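Local structure of aromatic-amino-acid:2-oxoglutarate transaminase (Candida albicans, 6HNV) at residues V208-D213 / N252-T257; V333-T338 / F351-K356; L412-I417 / V430-A435. The protein probably catalyses the pyridoxal-phosphate-dependent exchange of amino groups between aromatic amino acids or 2-aminoadipate and 2-oxo acids. All coordinates share one frame; numbering follows the deposited sequence.

Contact 1 (V208-D213 / N252-T257); sequences VKINFD and NPTGFT. With PLP (pyridoxal-5'-phosphate), chain C.
Phe256 reaches across to Ile210, Asn211, Phe212 and Asp213, and its ring makes the largest share of the contact from its loop, with Thr254 next. From CB the bond to CG runs anti to the carbonyl carbon (chi1 -71°), which sends the ring toward the 208-213 loop. Beyond CG, CD2 approaches CG2 of Ile210. Next along that side, CE2 lies 4.0 Å from CG2 of Ile210 and 3.5 Å from the carbonyl oxygen of Asn211. At the tip CZ comes 4.1 Å from CA of Phe212, while CE1 meets the carbonyl oxygen of Asp213 at 3.5 Å. A phenyl suits this place, because its flat apolar ring can meet a methyl while its weakly positive C-H groups sit beside two backbone oxygens. The Asn211 oxygen also takes a hydrogen bond from Ser216.

The 252-257 loop carries the Asn-Pro-x-Gly sequence familiar from aminotransferases of this family, with a cis peptide before Pro253. Asn252 ND2 donates to O3 of pyridoxal phosphate at 2.9 Å, with an N-H...O angle of 142°, while its OD1 is taken by Arg490. Gly255 follows with a positive phi, which favours a residue without a side chain.

Thr254 turns its two branches to different tasks. OG1 bonds to Gln251, and the methyl CG2 meets CD1 of Ile210 tip to tip. The same methyl lies 3.8 Å from CZ of Phe212, whose side chain crosses that of Thr254 at about a right angle. CG2 of Ile210 sits over one face of the Phe212 ring, toward its rim, and Phe488 meets that ring from the neighbouring sheet.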
ATOM      1  N   VAL A 208      -4.201  -0.831  29.235  1.00 43.86           N
ATOM      2  CA  VAL A 208      -3.506  -1.695  30.238  1.00 40.08           C
ATOM      3  C   VAL A 208      -2.347  -0.925  30.881  1.00 42.12           C
ATOM      4  O   VAL A 208      -1.482  -0.455  30.142  1.00 46.76           O
ATOM      5  CB  VAL A 208      -3.028  -2.961  29.541  1.00 37.80           C
ATOM      6  CG1 VAL A 208      -2.285  -3.877  30.488  1.00 41.32           C
ATOM      7  CG2 VAL A 208      -4.209  -3.663  28.915  1.00 41.77           C
ATOM      8  N   LYS A 209      -2.336  -0.793  32.215  1.00 45.81           N
ATOM      9  CA  LYS A 209      -1.424   0.122  32.960  1.00 44.87           C
ATOM     10  C   LYS A 209       0.031  -0.289  32.719  1.00 44.63           C
ATOM     11  O   LYS A 209       0.317  -1.509  32.630  1.00 44.68           O
ATOM     12  CB  LYS A 209      -1.731   0.124  34.462  1.00 48.80           C
ATOM     13  CG  LYS A 209      -2.652   1.235  34.944  1.00 52.79           C
ATOM     14  CD  LYS A 209      -3.232   0.979  36.326  1.00 60.95           C
ATOM     15  CE  LYS A 209      -4.546   1.692  36.603  1.00 63.78           C
ATOM     16  NZ  LYS A 209      -5.337   1.004  37.655  1.00 63.74           N
ATOM     17  N   ILE A 210       0.924   0.694  32.606  1.00 40.11           N
ATOM     18  CA  ILE A 210       2.390   0.440  32.624  1.00 39.06           C
ATOM     19  C   ILE A 210       2.921   0.741  34.035  1.00 39.56           C
ATOM     20  O   ILE A 210       2.645   1.839  34.573  1.00 40.24           O
ATOM     21  CB  ILE A 210       3.124   1.243  31.532  1.00 36.63           C
ATOM     22  CG1 ILE A 210       2.650   0.838  30.132  1.00 34.77           C
ATOM     23  CG2 ILE A 210       4.632   1.075  31.705  1.00 34.75           C
ATOM     24  CD1 ILE A 210       3.424   1.476  29.008  1.00 34.17           C
ATOM     25  N   ASN A 211       3.634  -0.225  34.610  1.00 41.50           N
ATOM     26  CA  ASN A 211       4.564  -0.037  35.754  1.00 41.04           C
ATOM     27  C   ASN A 211       5.810   0.711  35.265  1.00 38.68           C
ATOM     28  O   ASN A 211       6.431   0.247  34.300  1.00 36.55           O
ATOM     29  CB  ASN A 211       4.947  -1.388  36.353  1.00 45.20           C
ATOM     30  CG  ASN A 211       5.919  -1.275  37.505  1.00 49.29           C
ATOM     31  OD1 ASN A 211       5.801  -0.383  38.345  1.00 53.34           O
ATOM     32  ND2 ASN A 211       6.864  -2.198  37.562  1.00 55.34           N
ATOM     33  N   PHE A 212       6.162   1.821  35.918  1.00 40.84           N
ATOM     34  CA  PHE A 212       7.326   2.679  35.566  1.00 39.90           C
ATOM     35  C   PHE A 212       8.554   2.369  36.436  1.00 41.74           C
ATOM     36  O   PHE A 212       9.538   3.142  36.346  1.00 42.61           O
ATOM     37  CB  PHE A 212       6.913   4.152  35.608  1.00 39.66           C
ATOM     38  CG  PHE A 212       6.303   4.578  34.304  1.00 38.93           C
ATOM     39  CD1 PHE A 212       7.104   4.974  33.249  1.00 38.31           C
ATOM     40  CD2 PHE A 212       4.944   4.437  34.083  1.00 41.93           C
ATOM     41  CE1 PHE A 212       6.554   5.295  32.017  1.00 40.34           C
ATOM     42  CE2 PHE A 212       4.395   4.770  32.849  1.00 44.26           C
ATOM     43  CZ  PHE A 212       5.198   5.200  31.820  1.00 40.85           C
ATOM     44  N   ASP A 213       8.563   1.250  37.179  1.00 44.21           N
ATOM     45  CA  ASP A 213       9.733   0.837  38.010  1.00 45.39           C
ATOM     46  C   ASP A 213      10.899   0.588  37.042  1.00 47.63           C
ATOM     47  O   ASP A 213      10.602   0.073  35.928  1.00 52.87           O
ATOM     48  CB  ASP A 213       9.401  -0.391  38.873  1.00 49.25           C
ATOM     49  CG  ASP A 213       8.449  -0.175  40.052  1.00 47.28           C
ATOM     50  OD1 ASP A 213       8.282   0.979  40.487  1.00 52.89           O
ATOM     51  OD2 ASP A 213       7.887  -1.174  40.547  1.00 48.04           O
ATOM     52  N   ASN A 252       7.281   0.990  22.657  1.00 39.52           N
ATOM     53  CA  ASN A 252       7.008   2.351  22.151  1.00 38.34           C
ATOM     54  C   ASN A 252       5.812   2.867  22.933  1.00 36.55           C
ATOM     55  O   ASN A 252       4.700   2.362  22.779  1.00 34.87           O
ATOM     56  CB  ASN A 252       6.724   2.287  20.653  1.00 36.62           C
ATOM     57  CG  ASN A 252       6.841   3.621  19.973  1.00 36.46           C
ATOM     58  OD1 ASN A 252       6.677   4.650  20.618  1.00 36.43           O
ATOM     59  ND2 ASN A 252       7.123   3.598  18.678  1.00 40.31           N
ATOM     60  N   PRO A 253       5.983   3.899  23.773  1.00 36.33           N
ATOM     61  CA  PRO A 253       7.242   4.634  23.867  1.00 34.44           C
ATOM     62  C   PRO A 253       8.171   4.338  25.047  1.00 36.65           C
ATOM     63  O   PRO A 253       9.225   4.910  25.068  1.00 40.67           O
ATOM     64  CB  PRO A 253       6.679   6.030  24.123  1.00 36.25           C
ATOM     65  CG  PRO A 253       5.565   5.752  25.115  1.00 39.11           C
ATOM     66  CD  PRO A 253       4.903   4.494  24.585  1.00 36.46           C
ATOM     67  N   THR A 254       7.750   3.524  26.019  1.00 37.28           N
ATOM     68  CA  THR A 254       8.373   3.490  27.370  1.00 38.06           C
ATOM     69  C   THR A 254       9.787   2.919  27.322  1.00 40.65           C
ATOM     70  O   THR A 254      10.599   3.369  28.142  1.00 39.95           O
ATOM     71  CB  THR A 254       7.545   2.712  28.392  1.00 36.62           C
ATOM     72  OG1 THR A 254       7.400   1.381  27.888  1.00 34.15           O
ATOM     73  CG2 THR A 254       6.232   3.414  28.655  1.00 37.36           C
ATOM     74  N   GLY A 255      10.039   1.948  26.433  1.00 44.45           N
ATOM     75  CA  GLY A 255      11.362   1.323  26.198  1.00 42.99           C
ATOM     76  C   GLY A 255      11.524  -0.025  26.885  1.00 41.13           C
ATOM     77  O   GLY A 255      12.550  -0.677  26.635  1.00 40.30           O
ATOM     78  N   PHE A 256      10.538  -0.441  27.693  1.00 42.94           N
ATOM     79  CA  PHE A 256      10.568  -1.668  28.536  1.00 40.53           C
ATOM     80  C   PHE A 256      10.582  -2.894  27.630  1.00 35.49           C
ATOM     81  O   PHE A 256       9.945  -2.812  26.596  1.00 37.03           O
ATOM     82  CB  PHE A 256       9.373  -1.686  29.498  1.00 42.76           C
ATOM     83  CG  PHE A 256       9.485  -0.668  30.601  1.00 45.73           C
ATOM     84  CD1 PHE A 256      10.594  -0.654  31.436  1.00 47.81           C
ATOM     85  CD2 PHE A 256       8.517   0.308  30.780  1.00 48.28           C
ATOM     86  CE1 PHE A 256      10.706   0.299  32.437  1.00 49.12           C
ATOM     87  CE2 PHE A 256       8.639   1.260  31.784  1.00 43.28           C
ATOM     88  CZ  PHE A 256       9.732   1.252  32.606  1.00 44.03           C
ATOM     89  N   THR A 257      11.288  -3.961  28.017  1.00 34.51           N
ATOM     90  CA  THR A 257      11.244  -5.319  27.410  1.00 31.03           C
ATOM     91  C   THR A 257      10.646  -6.286  28.437  1.00 35.54           C
ATOM     92  O   THR A 257      11.148  -6.297  29.593  1.00 42.10           O
ATOM     93  CB  THR A 257      12.629  -5.808  26.974  1.00 33.69           C
ATOM     94  OG1 THR A 257      13.196  -4.822  26.116  1.00 37.69           O
ATOM     95  CG2 THR A 257      12.610  -7.138  26.245  1.00 35.71           C
TER
HETATM   96  N1  PLP C 601       5.285   0.125  15.571  1.00 41.05           N
HETATM   97  C2  PLP C 601       6.273   0.564  16.353  1.00 41.58           C
HETATM   98  C2A PLP C 601       6.310   0.080  17.763  1.00 41.84           C
HETATM   99  C3  PLP C 601       7.261   1.441  15.856  1.00 40.37           C
HETATM  100  O3  PLP C 601       8.236   1.852  16.674  1.00 37.42           O
HETATM  101  C4  PLP C 601       7.208   1.878  14.518  1.00 47.26           C
HETATM  102  C4A PLP C 601       8.263   2.792  13.998  1.00 52.25           C
HETATM  103  C5  PLP C 601       6.144   1.401  13.730  1.00 44.54           C
HETATM  104  C6  PLP C 601       5.225   0.553  14.292  1.00 43.68           C
HETATM  105  C5A PLP C 601       5.929   1.850  12.322  1.00 47.32           C
HETATM  106  O4P PLP C 601       6.362   0.862  11.352  1.00 49.20           O
HETATM  107  P   PLP C 601       6.349   1.355   9.844  1.00 42.56           P
HETATM  108  O1P PLP C 601       7.191   2.606   9.833  1.00 44.57           O
HETATM  109  O2P PLP C 601       6.994   0.238   9.040  1.00 41.33           O
HETATM  110  O3P PLP C 601       4.873   1.612   9.564  1.00 47.25           O

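Contact 2 (V333-T338 / F351-K356)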
ATOM      1  N   VAL A 333      -1.313 -16.008  18.170  1.00 33.85           N
ATOM      2  CA  VAL A 333      -0.324 -14.899  18.084  1.00 33.58           C
ATOM      3  C   VAL A 333      -0.170 -14.501  16.623  1.00 34.36           C
ATOM      4  O   VAL A 333      -0.058 -15.385  15.735  1.00 32.06           O
ATOM      5  CB  VAL A 333       1.038 -15.275  18.710  1.00 34.38           C
ATOM      6  CG1 VAL A 333       2.081 -14.185  18.520  1.00 33.06           C
ATOM      7  CG2 VAL A 333       0.911 -15.636  20.191  1.00 35.26           C
ATOM      8  N   LEU A 334      -0.163 -13.198  16.393  1.00 34.75           N
ATOM      9  CA  LEU A 334       0.126 -12.615  15.069  1.00 32.22           C
ATOM     10  C   LEU A 334       1.304 -11.682  15.289  1.00 31.87           C
ATOM     11  O   LEU A 334       1.223 -10.790  16.176  1.00 31.88           O
ATOM     12  CB  LEU A 334      -1.125 -11.894  14.590  1.00 32.70           C
ATOM     13  CG  LEU A 334      -1.144 -11.482  13.125  1.00 35.15           C
ATOM     14  CD1 LEU A 334      -2.556 -11.077  12.719  1.00 36.01           C
ATOM     15  CD2 LEU A 334      -0.172 -10.346  12.874  1.00 35.44           C
ATOM     16  N   ARG A 335       2.399 -11.942  14.596  1.00 31.22           N
ATOM     17  CA  ARG A 335       3.633 -11.143  14.790  1.00 33.81           C
ATOM     18  C   ARG A 335       3.761 -10.159  13.623  1.00 31.01           C
ATOM     19  O   ARG A 335       3.562 -10.584  12.464  1.00 35.37           O
ATOM     20  CB  ARG A 335       4.851 -12.063  14.926  1.00 35.04           C
ATOM     21  CG  ARG A 335       6.167 -11.312  15.060  1.00 35.05           C
ATOM     22  CD  ARG A 335       7.373 -12.217  14.953  1.00 36.82           C
ATOM     23  NE  ARG A 335       8.639 -11.497  14.988  1.00 39.16           N
ATOM     24  CZ  ARG A 335       9.177 -10.936  16.067  1.00 37.09           C
ATOM     25  NH1 ARG A 335       8.554 -11.006  17.234  1.00 37.57           N
ATOM     26  NH2 ARG A 335      10.342 -10.310  15.971  1.00 35.45           N
ATOM     27  N   VAL A 336       4.075  -8.900  13.937  1.00 30.84           N
ATOM     28  CA  VAL A 336       4.272  -7.781  12.964  1.00 33.98           C
ATOM     29  C   VAL A 336       5.763  -7.459  12.885  1.00 37.16           C
ATOM     30  O   VAL A 336       6.331  -7.003  13.915  1.00 40.91           O
ATOM     31  CB  VAL A 336       3.458  -6.529  13.341  1.00 32.57           C
ATOM     32  CG1 VAL A 336       3.590  -5.442  12.282  1.00 29.65           C
ATOM     33  CG2 VAL A 336       1.982  -6.864  13.590  1.00 34.66           C
ATOM     34  N   GLU A 337       6.357  -7.718  11.713  1.00 36.83           N
ATOM     35  CA  GLU A 337       7.771  -7.413  11.370  1.00 36.60           C
ATOM     36  C   GLU A 337       7.785  -6.289  10.331  1.00 37.57           C
ATOM     37  O   GLU A 337       6.777  -6.137   9.612  1.00 38.82           O
ATOM     38  CB  GLU A 337       8.488  -8.655  10.835  1.00 36.92           C
ATOM     39  CG  GLU A 337       8.846  -9.667  11.923  1.00 36.75           C
ATOM     40  CD  GLU A 337      10.318  -9.811  12.279  1.00 32.77           C
ATOM     41  OE1 GLU A 337      11.148  -9.004  11.778  1.00 29.79           O
ATOM     42  OE2 GLU A 337      10.620 -10.750  13.069  1.00 31.72           O
ATOM     43  N   THR A 338       8.886  -5.540  10.264  1.00 36.68           N
ATOM     44  CA  THR A 338       9.059  -4.414   9.321  1.00 35.15           C
ATOM     45  C   THR A 338      10.509  -4.373   8.874  1.00 33.72           C
ATOM     46  O   THR A 338      11.390  -4.835   9.622  1.00 41.28           O
ATOM     47  CB  THR A 338       8.602  -3.091   9.942  1.00 37.26           C
ATOM     48  OG1 THR A 338       8.828  -2.059   8.979  1.00 38.90           O
ATOM     49  CG2 THR A 338       9.313  -2.758  11.235  1.00 38.58           C
ATOM     50  N   PHE A 351       6.459  -7.833   6.873  1.00 31.88           N
ATOM     51  CA  PHE A 351       5.701  -9.103   6.754  1.00 32.62           C
ATOM     52  C   PHE A 351       5.073  -9.415   8.108  1.00 30.94           C
ATOM     53  O   PHE A 351       5.422  -8.750   9.113  1.00 27.96           O
ATOM     54  CB  PHE A 351       6.592 -10.250   6.285  1.00 34.86           C
ATOM     55  CG  PHE A 351       7.785 -10.462   7.172  1.00 36.67           C
ATOM     56  CD1 PHE A 351       8.925  -9.686   7.021  1.00 39.74           C
ATOM     57  CD2 PHE A 351       7.750 -11.405   8.178  1.00 39.47           C
ATOM     58  CE1 PHE A 351      10.015  -9.860   7.859  1.00 45.56           C
ATOM     59  CE2 PHE A 351       8.845 -11.593   9.010  1.00 43.63           C
ATOM     60  CZ  PHE A 351       9.973 -10.816   8.855  1.00 45.43           C
ATOM     61  N   ILE A 352       4.129 -10.355   8.099  1.00 32.64           N
ATOM     62  CA  ILE A 352       3.465 -10.872   9.325  1.00 35.11           C
ATOM     63  C   ILE A 352       3.645 -12.385   9.363  1.00 35.64           C
ATOM     64  O   ILE A 352       3.774 -13.023   8.303  1.00 36.24           O
ATOM     65  CB  ILE A 352       1.990 -10.439   9.407  1.00 33.07           C
ATOM     66  CG1 ILE A 352       1.222 -10.863   8.154  1.00 32.54           C
ATOM     67  CG2 ILE A 352       1.906  -8.941   9.659  1.00 30.29           C
ATOM     68  CD1 ILE A 352      -0.273 -10.794   8.292  1.00 32.07           C
ATOM     69  N   VAL A 353       3.741 -12.895  10.575  1.00 37.34           N
ATOM     70  CA  VAL A 353       3.710 -14.344  10.881  1.00 40.30           C
ATOM     71  C   VAL A 353       2.385 -14.591  11.583  1.00 37.53           C
ATOM     72  O   VAL A 353       2.081 -13.855  12.539  1.00 40.49           O
ATOM     73  CB  VAL A 353       4.895 -14.739  11.773  1.00 39.34           C
ATOM     74  CG1 VAL A 353       4.920 -16.234  11.987  1.00 43.10           C
ATOM     75  CG2 VAL A 353       6.216 -14.232  11.205  1.00 37.82           C
ATOM     76  N   GLY A 354       1.621 -15.553  11.099  1.00 36.55           N
ATOM     77  CA  GLY A 354       0.405 -16.021  11.787  1.00 38.63           C
ATOM     78  C   GLY A 354      -0.029 -17.390  11.298  1.00 37.95           C
ATOM     79  O   GLY A 354       0.637 -17.946  10.402  1.00 41.10           O
ATOM     80  N   HIS A 355      -1.108 -17.916  11.873  1.00 38.84           N
ATOM     81  CA  HIS A 355      -1.769 -19.174  11.435  1.00 42.23           C
ATOM     82  C   HIS A 355      -2.132 -19.038   9.953  1.00 44.77           C
ATOM     83  O   HIS A 355      -2.330 -17.890   9.511  1.00 48.80           O
ATOM     84  CB  HIS A 355      -2.986 -19.467  12.329  1.00 41.68           C
ATOM     85  CG  HIS A 355      -3.556 -20.833  12.153  1.00 43.45           C
ATOM     86  ND1 HIS A 355      -4.339 -21.170  11.068  1.00 43.10           N
ATOM     87  CD2 HIS A 355      -3.469 -21.940  12.921  1.00 44.01           C
ATOM     88  CE1 HIS A 355      -4.716 -22.424  11.183  1.00 44.32           C
ATOM     89  NE2 HIS A 355      -4.189 -22.922  12.308  1.00 43.89           N
ATOM     90  N   LYS A 356      -2.230 -20.150   9.218  1.00 50.44           N
ATOM     91  CA  LYS A 356      -2.572 -20.139   7.768  1.00 56.47           C
ATOM     92  C   LYS A 356      -3.945 -19.473   7.590  1.00 52.31           C
ATOM     93  O   LYS A 356      -4.047 -18.649   6.692  1.00 46.94           O
ATOM     94  CB  LYS A 356      -2.499 -21.540   7.140  1.00 63.13           C
ATOM     95  CG  LYS A 356      -1.207 -22.302   7.426  1.00 70.66           C
ATOM     96  CD  LYS A 356      -0.592 -23.083   6.269  1.00 74.36           C
ATOM     97  CE  LYS A 356       0.598 -23.922   6.710  1.00 73.02           C
ATOM     98  NZ  LYS A 356       1.818 -23.626   5.922  1.00 74.42           N
TER
HETATM   99  O   HOH W   1      -2.105 -15.990  14.198  1.00 41.59           O
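Arg335 and Val353 face each other as an antiparallel hydrogen-bonded pair: Arg335 N donates a hydrogen bond to Val353 O at 2.8 Å, and Val353 N donates one back to Arg335 O at 3.0 Å. Glu337 and Phe351 form the next such pair. Glu337 N points nearly straight down the C=O of Phe351 at 2.9 Å, whereas Phe351 N reaches Glu337 O at 3.2 Å from well above the carbonyl plane. Between them Val336 and Ile352 make a non-hydrogen-bonded pair, with side chains on the other face. There CG2 of Ile352 also meets CD2 of Leu334 at 4.1 Å, and Leu334 and Val336 pack on helix 166-177.

On the Arg335 face the Phe351 ring lies beside the Glu337 chain. With CG between the backbone N and carbonyl carbon (chi1 56°), the ring swings toward its neighbour and receives Glu337 CB over one face, 3.5 Å from the centroid, in a CH-pi contact; ring and carboxylate planes differ by 17°. The two strands make a beta hairpin in the mixed seven-stranded sheet of the fold-type-I large domain.

Farther out, the extended Arg335 chain brings NE and NH2 to one oxygen, OE2 of Glu337, each 2.9 Å away, from the same face of the carboxylate. Tyr285 also bonds to OE2. NH1 and NH2 make further salt bridges to Glu279 and Asp281; the positive guanidinium would favour the ionised form of the acids round it. Past this pair Thr338 hydrogen-bonds the cofactor phosphate through OG1, which also accepts from Ser340 N. At the opposite end a water links Val333 O to His355 N, where His355 caps helix 356-369.

Contact 3 (L412-I417 / V430-A435); sequences LLLYSI and VIDPKA
Asp432 meets Leu414 with one oxygen of a carboxylate that is gripped from elsewhere: OD1, 4.0 Å from Leu414 CD2, forms a salt bridge with Lys410 one turn earlier on the same helix, and OD2 accepts from the backbone N of Tyr291. CG anti to the backbone N (chi1 -156°) carries the carboxylate nearer the helix, and the Leu414 side chain crosses it at about a right angle. An aspartate fits here, since its two carboxylate oxygens let it serve a lysine and a main-chain N-H at once at the edge of the apolar patch.

The rest of the contact is hydrocarbon. Val430 sets CG2 between Leu414 and Ile417, 4.0 Å from CG of Leu414 and the same distance from CG2 of Ile417, and CG1 against CD1 of Ile417. Leu414 and Ile417 thus present branched side chains on one side of the helix, a match for the compact valine. Val430 and Ile417 both also touch Phe441 of strand 438-443, whereas Ile431 points away from the helix. Bicine touches Asp432, at a site away from the cofactor. Helix 392-418 thus packs on the end of edge strand 428-430 and the loop after it, beside a small antiparallel sheet as in the small domain of fold-type-I aminotransferases.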
ATOM      1  N   LEU A 412      25.753   6.783  25.313  1.00 37.96           N
ATOM      2  CA  LEU A 412      26.215   8.190  25.206  1.00 42.98           C
ATOM      3  C   LEU A 412      25.072   9.082  25.706  1.00 47.14           C
ATOM      4  O   LEU A 412      25.362  10.064  26.411  1.00 48.65           O
ATOM      5  CB  LEU A 412      26.627   8.521  23.764  1.00 44.68           C
ATOM      6  CG  LEU A 412      28.100   8.879  23.524  1.00 47.76           C
ATOM      7  CD1 LEU A 412      29.057   8.059  24.376  1.00 49.51           C
ATOM      8  CD2 LEU A 412      28.441   8.712  22.058  1.00 50.99           C
ATOM      9  N   LEU A 413      23.818   8.732  25.403  1.00 40.41           N
ATOM     10  CA  LEU A 413      22.668   9.574  25.805  1.00 40.20           C
ATOM     11  C   LEU A 413      22.514   9.520  27.325  1.00 37.46           C
ATOM     12  O   LEU A 413      22.285  10.573  27.938  1.00 38.67           O
ATOM     13  CB  LEU A 413      21.409   9.093  25.085  1.00 40.29           C
ATOM     14  CG  LEU A 413      20.151   9.911  25.332  1.00 38.32           C
ATOM     15  CD1 LEU A 413      20.422  11.388  25.138  1.00 38.63           C
ATOM     16  CD2 LEU A 413      19.034   9.426  24.426  1.00 41.32           C
ATOM     17  N   LEU A 414      22.635   8.332  27.897  1.00 38.19           N
ATOM     18  CA  LEU A 414      22.445   8.104  29.346  1.00 42.86           C
ATOM     19  C   LEU A 414      23.619   8.726  30.102  1.00 45.42           C
ATOM     20  O   LEU A 414      23.385   9.355  31.141  1.00 49.28           O
ATOM     21  CB  LEU A 414      22.330   6.602  29.620  1.00 45.50           C
ATOM     22  CG  LEU A 414      20.904   6.061  29.739  1.00 46.63           C
ATOM     23  CD1 LEU A 414      20.149   6.251  28.429  1.00 51.97           C
ATOM     24  CD2 LEU A 414      20.916   4.595  30.135  1.00 44.31           C
ATOM     25  N   TYR A 415      24.840   8.560  29.600  1.00 49.78           N
ATOM     26  CA  TYR A 415      26.053   9.173  30.202  1.00 50.68           C
ATOM     27  C   TYR A 415      25.861  10.680  30.285  1.00 45.80           C
ATOM     28  O   TYR A 415      26.172  11.277  31.314  1.00 49.71           O
ATOM     29  CB  TYR A 415      27.309   8.894  29.385  1.00 53.46           C
ATOM     30  CG  TYR A 415      28.539   9.615  29.864  1.00 53.02           C
ATOM     31  CD1 TYR A 415      29.049   9.379  31.126  1.00 59.03           C
ATOM     32  CD2 TYR A 415      29.207  10.518  29.053  1.00 59.72           C
ATOM     33  CE1 TYR A 415      30.199  10.012  31.573  1.00 65.09           C
ATOM     34  CE2 TYR A 415      30.360  11.157  29.480  1.00 64.93           C
ATOM     35  CZ  TYR A 415      30.863  10.898  30.745  1.00 65.95           C
ATOM     36  OH  TYR A 415      31.991  11.524  31.189  1.00 67.35           O
ATOM     37  N   SER A 416      25.377  11.260  29.193  1.00 45.11           N
ATOM     38  CA  SER A 416      25.048  12.697  29.052  1.00 41.91           C
ATOM     39  C   SER A 416      24.006  13.090  30.099  1.00 46.78           C
ATOM     40  O   SER A 416      24.095  14.197  30.629  1.00 55.59           O
ATOM     41  CB  SER A 416      24.558  12.975  27.680  1.00 44.80           C
ATOM     42  OG  SER A 416      23.515  13.923  27.708  1.00 47.81           O
ATOM     43  N   ILE A 417      23.030  12.232  30.381  1.00 48.14           N
ATOM     44  CA  ILE A 417      21.959  12.558  31.359  1.00 44.64           C
ATOM     45  C   ILE A 417      22.533  12.410  32.778  1.00 47.26           C
ATOM     46  O   ILE A 417      22.293  13.305  33.624  1.00 48.38           O
ATOM     47  CB  ILE A 417      20.705  11.711  31.080  1.00 42.71           C
ATOM     48  CG1 ILE A 417      20.050  12.155  29.761  1.00 40.80           C
ATOM     49  CG2 ILE A 417      19.741  11.798  32.257  1.00 42.85           C
ATOM     50  CD1 ILE A 417      19.006  11.216  29.209  1.00 38.63           C
ATOM     51  N   VAL A 430      16.337   8.225  34.011  1.00 57.59           N
ATOM     52  CA  VAL A 430      16.252   7.495  32.714  1.00 58.58           C
ATOM     53  C   VAL A 430      16.115   6.017  33.030  1.00 57.51           C
ATOM     54  O   VAL A 430      16.768   5.550  33.976  1.00 64.23           O
ATOM     55  CB  VAL A 430      17.453   7.716  31.772  1.00 59.46           C
ATOM     56  CG1 VAL A 430      17.197   8.841  30.794  1.00 66.26           C
ATOM     57  CG2 VAL A 430      18.761   7.933  32.516  1.00 65.51           C
ATOM     58  N   ILE A 431      15.282   5.344  32.243  1.00 59.31           N
ATOM     59  CA  ILE A 431      15.193   3.863  32.165  1.00 59.24           C
ATOM     60  C   ILE A 431      16.332   3.390  31.251  1.00 51.54           C
ATOM     61  O   ILE A 431      16.535   3.983  30.167  1.00 46.14           O
ATOM     62  CB  ILE A 431      13.797   3.428  31.674  1.00 63.22           C
ATOM     63  CG1 ILE A 431      12.670   4.077  32.488  1.00 66.18           C
ATOM     64  CG2 ILE A 431      13.673   1.914  31.661  1.00 68.53           C
ATOM     65  CD1 ILE A 431      12.730   3.830  33.983  1.00 69.32           C
ATOM     66  N   ASP A 432      17.075   2.390  31.713  1.00 46.93           N
ATOM     67  CA  ASP A 432      17.961   1.563  30.859  1.00 47.98           C
ATOM     68  C   ASP A 432      17.078   0.653  30.000  1.00 46.05           C
ATOM     69  O   ASP A 432      16.568  -0.357  30.492  1.00 36.36           O
ATOM     70  CB  ASP A 432      18.974   0.787  31.702  1.00 46.00           C
ATOM     71  CG  ASP A 432      20.201   0.433  30.904  1.00 43.65           C
ATOM     72  OD1 ASP A 432      20.169   0.725  29.722  1.00 40.45           O
ATOM     73  OD2 ASP A 432      21.181  -0.108  31.483  1.00 45.76           O
ATOM     74  N   PRO A 433      16.845   1.005  28.702  1.00 45.04           N
ATOM     75  CA  PRO A 433      16.150   0.121  27.760  1.00 43.88           C
ATOM     76  C   PRO A 433      17.038  -1.067  27.373  1.00 41.54           C
ATOM     77  O   PRO A 433      18.246  -0.914  27.405  1.00 42.09           O
ATOM     78  CB  PRO A 433      15.912   1.009  26.537  1.00 43.60           C
ATOM     79  CG  PRO A 433      17.104   1.932  26.563  1.00 43.02           C
ATOM     80  CD  PRO A 433      17.272   2.250  28.042  1.00 41.12           C
ATOM     81  N   LYS A 434      16.416  -2.198  27.051  1.00 41.91           N
ATOM     82  CA  LYS A 434      17.086  -3.498  26.795  1.00 39.63           C
ATOM     83  C   LYS A 434      17.090  -3.759  25.284  1.00 41.15           C
ATOM     84  O   LYS A 434      17.787  -4.700  24.838  1.00 41.53           O
ATOM     85  CB  LYS A 434      16.353  -4.619  27.542  1.00 44.56           C
ATOM     86  CG  LYS A 434      16.502  -4.646  29.063  1.00 45.02           C
ATOM     87  CD  LYS A 434      15.479  -5.580  29.725  1.00 46.70           C
ATOM     88  CE  LYS A 434      15.589  -5.711  31.234  1.00 44.71           C
ATOM     89  NZ  LYS A 434      15.395  -4.416  31.930  1.00 43.55           N
ATOM     90  N   ALA A 435      16.339  -2.966  24.511  1.00 39.39           N
ATOM     91  CA  ALA A 435      16.335  -3.059  23.033  1.00 39.31           C
ATOM     92  C   ALA A 435      15.754  -1.783  22.429  1.00 40.01           C
ATOM     93  O   ALA A 435      14.996  -1.076  23.145  1.00 37.60           O
ATOM     94  CB  ALA A 435      15.558  -4.261  22.583  1.00 40.76           C
TER

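Along the chain the three contacts follow in series, each closing before the next opens. Contact 1 lies in loops that follow strands 204-208 and 241-246 of the mixed sheet to which both strands of contact 2, 333-338 and 350-355, belong; their centres are 23 Å apart. Contact 3 packs helix 392-418 on the end of strand 428-430, in the separate antiparallel sheet, 30 Å from contact 2 between centres but only 15 Å from contact 1. Contacts 1 and 3 touch directly, Phe256 CE1 lying 3.5 Å from Ile431 CG2. Asn252 of contact 1 holds the cofactor's ring oxygen O3 and Thr338 of contact 2 its phosphate, while contact 3 backs the former's loop.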